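Local coordinates for CRISPR-associated protein, Cse2 family (Thermobifida fusca, PDB 4H79) that probably binds nucleic acid as the CasB (Cse2-family) subunit of the CRISPR-associated Cascade complex, at residues M107-L121 / I154-G168. Numbering follows the deposited sequence.
With EDO (1,2-ethanediol), chain C; EDO (1,2-ethanediol), chain B.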
loop_
_atom_site.group_PDB
_atom_site.type_symbol
_atom_site.label_atom_id
_atom_site.label_comp_id
_atom_site.label_asym_id
_atom_site.label_seq_id
_atom_site.Cartn_x
_atom_site.Cartn_y
_atom_site.Cartn_z
ATOM N N MET A 107 -4.404 -2.496 -10.570
ATOM C CA MET A 107 -4.809 -2.196 -9.150
ATOM C C MET A 107 -3.936 -1.134 -8.518
ATOM O O MET A 107 -4.278 -0.535 -7.497
ATOM C CB MET A 107 -4.869 -3.441 -8.289
ATOM C CG MET A 107 -6.013 -4.406 -8.719
ATOM S SD MET A 107 -7.671 -3.540 -8.580
ATOM C CE MET A 107 -8.078 -3.052 -10.227
ATOM N N HIS A 108 -2.796 -0.844 -9.145
ATOM C CA HIS A 108 -2.016 0.314 -8.748
ATOM C C HIS A 108 -2.211 1.459 -9.754
ATOM O O HIS A 108 -1.821 1.321 -10.928
ATOM C CB HIS A 108 -0.515 -0.048 -8.594
ATOM C CG HIS A 108 0.377 1.149 -8.590
ATOM N ND1 HIS A 108 0.335 2.129 -7.603
ATOM C CD2 HIS A 108 1.340 1.565 -9.516
ATOM C CE1 HIS A 108 1.230 3.130 -7.912
ATOM N NE2 HIS A 108 1.857 2.791 -9.071
ATOM N N GLN A 109 -2.824 2.572 -9.322
ATOM C CA GLN A 109 -3.016 3.772 -10.179
ATOM C C GLN A 109 -2.720 4.971 -9.331
ATOM O O GLN A 109 -3.246 5.088 -8.202
ATOM C CB GLN A 109 -4.443 3.866 -10.753
ATOM C CG GLN A 109 -4.716 2.713 -11.724
ATOM C CD GLN A 109 -6.107 2.749 -12.360
ATOM O OE1 GLN A 109 -6.592 3.816 -12.662
ATOM N NE2 GLN A 109 -6.735 1.580 -12.589
ATOM N N ARG A 110 -1.869 5.874 -9.872
ATOM C CA ARG A 110 -1.496 7.089 -9.176
ATOM C C ARG A 110 -2.715 7.942 -8.892
ATOM O O ARG A 110 -3.641 8.027 -9.727
ATOM C CB ARG A 110 -0.509 7.950 -9.999
ATOM C CG ARG A 110 0.868 7.313 -10.197
ATOM C CD ARG A 110 1.631 6.988 -8.902
ATOM N NE ARG A 110 1.652 8.078 -7.940
ATOM C CZ ARG A 110 2.271 9.218 -8.150
ATOM N NH1 ARG A 110 2.948 9.390 -9.252
ATOM N NH2 ARG A 110 2.236 10.165 -7.259
ATOM N N GLY A 111 -2.695 8.607 -7.737
ATOM C CA GLY A 111 -3.730 9.611 -7.416
ATOM C C GLY A 111 -4.892 9.010 -6.633
ATOM O O GLY A 111 -5.737 9.748 -6.168
ATOM N N TRP A 112 -4.944 7.675 -6.482
ATOM C CA TRP A 112 -5.990 7.025 -5.652
ATOM C C TRP A 112 -5.590 6.907 -4.169
ATOM O O TRP A 112 -4.853 5.949 -3.755
ATOM C CB TRP A 112 -6.313 5.635 -6.204
ATOM C CG TRP A 112 -7.181 5.705 -7.404
ATOM C CD1 TRP A 112 -6.816 5.937 -8.738
ATOM C CD2 TRP A 112 -8.653 5.635 -7.401
ATOM N NE1 TRP A 112 -7.954 5.958 -9.540
ATOM C CE2 TRP A 112 -9.081 5.774 -8.799
ATOM C CE3 TRP A 112 -9.629 5.440 -6.398
ATOM C CZ2 TRP A 112 -10.447 5.722 -9.170
ATOM C CZ3 TRP A 112 -10.980 5.422 -6.770
ATOM C CH2 TRP A 112 -11.383 5.536 -8.135
ATOM N N GLY A 113 -6.063 7.838 -3.357
ATOM C CA GLY A 113 -5.784 7.816 -1.894
ATOM C C GLY A 113 -6.627 6.708 -1.238
ATOM O O GLY A 113 -7.693 6.321 -1.780
ATOM N N LEU A 114 -6.151 6.195 -0.091
ATOM C CA LEU A 114 -6.861 5.126 0.594
ATOM C C LEU A 114 -8.308 5.521 1.056
ATOM O O LEU A 114 -9.241 4.718 0.944
ATOM C CB LEU A 114 -6.104 4.603 1.787
ATOM C CG LEU A 114 -6.725 3.420 2.539
ATOM C CD1 LEU A 114 -6.638 2.192 1.678
ATOM C CD2 LEU A 114 -5.896 3.171 3.823
ATOM N N GLY A 115 -8.464 6.738 1.561
ATOM C CA GLY A 115 -9.796 7.225 2.030
ATOM C C GLY A 115 -10.783 7.291 0.845
ATOM O O GLY A 115 -11.939 6.799 0.944
ATOM N N GLU A 116 -10.329 7.851 -0.289
ATOM C CA GLU A 116 -11.172 7.924 -1.507
ATOM C C GLU A 116 -11.555 6.518 -1.980
ATOM O O GLU A 116 -12.705 6.292 -2.376
ATOM C CB GLU A 116 -10.458 8.611 -2.665
ATOM C CG GLU A 116 -10.213 10.100 -2.404
ATOM C CD GLU A 116 -8.850 10.393 -1.673
ATOM O OE1 GLU A 116 -8.278 9.567 -0.870
ATOM O OE2 GLU A 116 -8.346 11.499 -1.907
ATOM N N ALA A 117 -10.590 5.597 -1.991
ATOM C CA ALA A 117 -10.864 4.210 -2.452
ATOM C C ALA A 117 -11.862 3.549 -1.553
ATOM O O ALA A 117 -12.844 2.890 -2.020
ATOM C CB ALA A 117 -9.548 3.389 -2.503
ATOM N N VAL A 118 -11.637 3.661 -0.258
ATOM C CA VAL A 118 -12.570 2.985 0.709
ATOM C C VAL A 118 -14.021 3.559 0.577
ATOM O O VAL A 118 -15.015 2.837 0.657
ATOM C CB VAL A 118 -12.034 3.149 2.171
ATOM C CG1 VAL A 118 -13.127 2.774 3.197
ATOM C CG2 VAL A 118 -10.778 2.271 2.340
ATOM N N ARG A 119 -14.131 4.856 0.381
ATOM C CA ARG A 119 -15.462 5.501 0.256
ATOM C C ARG A 119 -16.275 4.893 -0.941
ATOM O O ARG A 119 -17.496 4.786 -0.858
ATOM C CB ARG A 119 -15.310 7.020 0.066
ATOM C CG ARG A 119 -16.687 7.734 0.104
ATOM C CD ARG A 119 -17.298 7.526 1.492
ATOM N NE ARG A 119 -18.725 7.920 1.640
ATOM C CZ ARG A 119 -19.187 9.122 2.018
ATOM N NH1 ARG A 119 -18.364 10.119 2.266
ATOM N NH2 ARG A 119 -20.507 9.342 2.136
ATOM N N ARG A 120 -15.584 4.421 -1.990
ATOM C CA ARG A 120 -16.258 3.805 -3.196
ATOM C C ARG A 120 -16.919 2.498 -2.842
ATOM O O ARG A 120 -17.760 2.003 -3.567
ATOM C CB ARG A 120 -15.261 3.560 -4.368
ATOM C CG ARG A 120 -14.604 4.825 -4.933
ATOM C CD ARG A 120 -15.601 5.906 -5.093
ATOM N NE ARG A 120 -14.946 7.029 -5.780
ATOM C CZ ARG A 120 -14.974 7.216 -7.092
ATOM N NH1 ARG A 120 -15.659 6.394 -7.868
ATOM N NH2 ARG A 120 -14.362 8.255 -7.617
ATOM N N LEU A 121 -16.501 1.908 -1.738
ATOM C CA LEU A 121 -17.131 0.638 -1.255
ATOM C C LEU A 121 -18.553 0.833 -0.770
ATOM O O LEU A 121 -19.277 -0.118 -0.576
ATOM C CB LEU A 121 -16.304 0.010 -0.110
ATOM C CG LEU A 121 -14.905 -0.490 -0.485
ATOM C CD1 LEU A 121 -14.112 -0.919 0.782
ATOM C CD2 LEU A 121 -14.983 -1.661 -1.467
ATOM N N ILE A 154 -8.763 -4.320 4.333
ATOM C CA ILE A 154 -9.324 -3.244 3.496
ATOM C C ILE A 154 -9.006 -3.519 2.025
ATOM O O ILE A 154 -9.870 -3.410 1.163
ATOM C CB ILE A 154 -8.734 -1.866 3.878
ATOM C CG1 ILE A 154 -9.154 -1.438 5.349
ATOM C CG2 ILE A 154 -9.153 -0.847 2.847
ATOM C CD1 ILE A 154 -10.656 -1.235 5.491
ATOM N N VAL A 155 -7.770 -3.881 1.718
ATOM C CA VAL A 155 -7.368 -4.096 0.313
ATOM C C VAL A 155 -8.131 -5.302 -0.271
ATOM O O VAL A 155 -8.479 -5.318 -1.433
ATOM C CB VAL A 155 -5.808 -4.399 0.269
ATOM C CG1 VAL A 155 -5.351 -4.999 -1.030
ATOM C CG2 VAL A 155 -5.017 -3.121 0.570
ATOM N N THR A 156 -8.401 -6.311 0.555
ATOM C CA THR A 156 -9.206 -7.445 0.096
ATOM C C THR A 156 -10.581 -6.933 -0.426
ATOM O O THR A 156 -11.118 -7.426 -1.453
ATOM C CB THR A 156 -9.362 -8.466 1.227
ATOM O OG1 THR A 156 -8.061 -8.986 1.549
ATOM C CG2 THR A 156 -10.139 -9.626 0.777
ATOM N N LEU A 157 -11.168 -5.995 0.331
ATOM C CA LEU A 157 -12.488 -5.442 -0.043
ATOM C C LEU A 157 -12.346 -4.583 -1.300
ATOM O O LEU A 157 -13.160 -4.659 -2.200
ATOM C CB LEU A 157 -13.123 -4.630 1.110
ATOM C CG LEU A 157 -13.446 -5.408 2.399
ATOM C CD1 LEU A 157 -13.888 -4.397 3.471
ATOM C CD2 LEU A 157 -14.549 -6.476 2.228
ATOM N N LEU A 158 -11.273 -3.766 -1.353
ATOM C CA LEU A 158 -11.044 -2.969 -2.570
ATOM C C LEU A 158 -10.883 -3.867 -3.814
ATOM O O LEU A 158 -11.382 -3.509 -4.899
ATOM C CB LEU A 158 -9.792 -2.089 -2.437
ATOM C CG LEU A 158 -9.835 -1.037 -1.332
ATOM C CD1 LEU A 158 -8.473 -0.275 -1.322
ATOM C CD2 LEU A 158 -11.042 -0.013 -1.576
ATOM N N ARG A 159 -10.144 -4.982 -3.667
ATOM C CA ARG A 159 -9.969 -5.904 -4.774
ATOM C C ARG A 159 -11.284 -6.432 -5.290
ATOM O O ARG A 159 -11.481 -6.549 -6.514
ATOM C CB ARG A 159 -9.052 -7.096 -4.326
ATOM C CG ARG A 159 -8.811 -8.043 -5.471
ATOM C CD ARG A 159 -8.187 -9.412 -5.032
ATOM N NE ARG A 159 -8.338 -10.262 -6.210
ATOM C CZ ARG A 159 -9.486 -10.812 -6.585
ATOM N NH1 ARG A 159 -10.565 -10.745 -5.774
ATOM N NH2 ARG A 159 -9.521 -11.497 -7.720
ATOM N N ARG A 160 -12.191 -6.819 -4.372
ATOM C CA ARG A 160 -13.504 -7.417 -4.764
ATOM C C ARG A 160 -14.308 -6.423 -5.639
ATOM O O ARG A 160 -14.997 -6.837 -6.556
ATOM C CB ARG A 160 -14.309 -7.846 -3.487
ATOM C CG ARG A 160 -15.602 -8.634 -3.774
ATOM C CD ARG A 160 -15.805 -9.743 -2.727
ATOM N NE ARG A 160 -16.639 -10.841 -3.223
ATOM C CZ ARG A 160 -17.971 -10.862 -3.137
ATOM N NH1 ARG A 160 -18.664 -11.909 -3.630
ATOM N NH2 ARG A 160 -18.613 -9.838 -2.555
ATOM N N ASP A 161 -14.149 -5.118 -5.388
ATOM C CA ASP A 161 -14.847 -4.058 -6.152
ATOM C C ASP A 161 -13.964 -3.514 -7.281
ATOM O O ASP A 161 -14.345 -2.578 -7.944
ATOM C CB ASP A 161 -15.288 -2.918 -5.204
ATOM C CG ASP A 161 -16.644 -3.177 -4.556
ATOM O OD1 ASP A 161 -17.013 -4.398 -4.372
ATOM O OD2 ASP A 161 -17.368 -2.195 -4.281
ATOM N N ALA A 162 -12.759 -4.079 -7.443
ATOM C CA ALA A 162 -11.815 -3.679 -8.501
ATOM C C ALA A 162 -11.482 -2.198 -8.395
ATOM O O ALA A 162 -11.392 -1.498 -9.417
ATOM C CB ALA A 162 -12.432 -3.980 -9.897
ATOM N N ILE A 163 -11.357 -1.677 -7.172
ATOM C CA ILE A 163 -10.964 -0.279 -6.962
ATOM C C ILE A 163 -9.428 -0.233 -6.775
ATOM O O ILE A 163 -8.892 -0.867 -5.822
ATOM C CB ILE A 163 -11.642 0.258 -5.663
ATOM C CG1 ILE A 163 -13.185 0.190 -5.808
ATOM C CG2 ILE A 163 -11.207 1.733 -5.344
ATOM C CD1 ILE A 163 -13.904 0.172 -4.414
ATOM N N PRO A 164 -8.739 0.596 -7.563
ATOM C CA PRO A 164 -7.297 0.706 -7.506
ATOM C C PRO A 164 -6.836 1.566 -6.319
ATOM O O PRO A 164 -7.613 2.330 -5.712
ATOM C CB PRO A 164 -6.970 1.431 -8.841
ATOM C CG PRO A 164 -8.150 2.286 -9.095
ATOM C CD PRO A 164 -9.323 1.490 -8.601
ATOM N N LEU A 165 -5.558 1.476 -5.997
ATOM C CA LEU A 165 -4.948 2.316 -5.007
ATOM C C LEU A 165 -3.564 2.828 -5.512
ATOM O O LEU A 165 -2.896 2.178 -6.313
ATOM C CB LEU A 165 -4.796 1.472 -3.755
ATOM C CG LEU A 165 -4.592 1.987 -2.397
ATOM C CD1 LEU A 165 -5.755 2.930 -2.006
ATOM C CD2 LEU A 165 -4.473 0.710 -1.447
ATOM N N ASP A 166 -3.141 3.996 -5.038
ATOM C CA ASP A 166 -1.789 4.487 -5.367
ATOM C C ASP A 166 -0.804 3.916 -4.365
ATOM O O ASP A 166 -0.703 4.404 -3.192
ATOM C CB ASP A 166 -1.776 6.020 -5.305
ATOM C CG ASP A 166 -0.439 6.596 -5.680
ATOM O OD1 ASP A 166 0.631 5.904 -5.545
ATOM O OD2 ASP A 166 -0.478 7.778 -6.097
ATOM N N TYR A 167 -0.101 2.838 -4.775
ATOM C CA TYR A 167 0.871 2.172 -3.869
ATOM C C TYR A 167 2.121 2.978 -3.539
ATOM O O TYR A 167 2.732 2.799 -2.436
ATOM C CB TYR A 167 1.236 0.761 -4.371
ATOM C CG TYR A 167 0.088 -0.172 -3.951
ATOM C CD1 TYR A 167 0.082 -0.796 -2.657
ATOM C CD2 TYR A 167 -1.014 -0.396 -4.814
ATOM C CE1 TYR A 167 -1.017 -1.608 -2.279
ATOM C CE2 TYR A 167 -2.120 -1.215 -4.447
ATOM C CZ TYR A 167 -2.111 -1.802 -3.161
ATOM O OH TYR A 167 -3.167 -2.613 -2.753
ATOM N N GLY A 168 2.521 3.887 -4.451
ATOM C CA GLY A 168 3.637 4.883 -4.133
ATOM C C GLY A 168 3.209 5.778 -2.976
ATOM O O GLY A 168 3.943 5.974 -1.970
HETATM C C1 EDO C . 0.235 4.089 -12.197
HETATM O O1 EDO C . -0.765 5.131 -12.370
HETATM C C2 EDO C . 0.180 3.102 -13.362
HETATM O O2 EDO C . -1.111 2.494 -13.298
HETATM C C1 EDO B . -9.713 9.044 -7.851
HETATM O O1 EDO B . -8.404 9.588 -8.045
HETATM C C2 EDO B . -10.532 10.003 -7.002
HETATM O O2 EDO B . -10.273 9.746 -5.614
HETATM O O HOH W 1 -2.912 5.424 -1.818
HETATM O O HOH W 2 -17.607 0.041 -5.514
#
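Arg110 and Gly111 of 107-121 both bond to Asp166 OD2. Arg110 NE meets it at 2.8 Å, a salt bridge on the syn side, and Gly111 N on the anti side. Both donors come from the same face of the carboxylate, whose plane stands 68° from the guanidinium. With CG anti to the backbone N (chi1 -178°), Asp166 also sends OD1 to Leu169 N and so caps helix 167-176.

Backbone bonds join the two loops. Leu165 N donates to Met107 O at 2.8 Å, and Gln109 N reaches Leu165 O. Asp166 N bonds to Trp112 O, which a water also links to Asp166 O. The His108 side chain adds a bond: ND1 accepts from Tyr167 N at 2.9 Å, slightly tilted from the ring plane. NE2 of the same ring bonds to Asp22, which ties this loop to helix 16-33.

Pro164 CG sits over one face of the Trp112 indole, toward its rim. It lies 3.6 Å from the centroid of the five-membered ring, a CH-pi contact. A 1,2-ethanediol, probably from the crystallisation liquor, lies over the opposite face. Trp112 CZ3 touches Ile163 CG2 at 4.0 Å. With only an alanine here, Pro164 CG would probably lose its aromatic partner and Ile163 CG2 a neighbour.

Beyond it the contact is mainly apolar. Ala117 CB fits among Ile163 CG2, Leu158 CD2 and Leu165 CD1. Val118 CG2 meets Ile154 CG2 at 3.6 Å, and Leu121 CD2 touches Ile163 CD1 at 3.6 Å.

Helices 114-119 and 154-160 cross at 55°. The latter ends in a Schellman motif at Ala162, and a single beta bridge, His108 with Leu165, joins the loops within this mainly helical Cse2 fold.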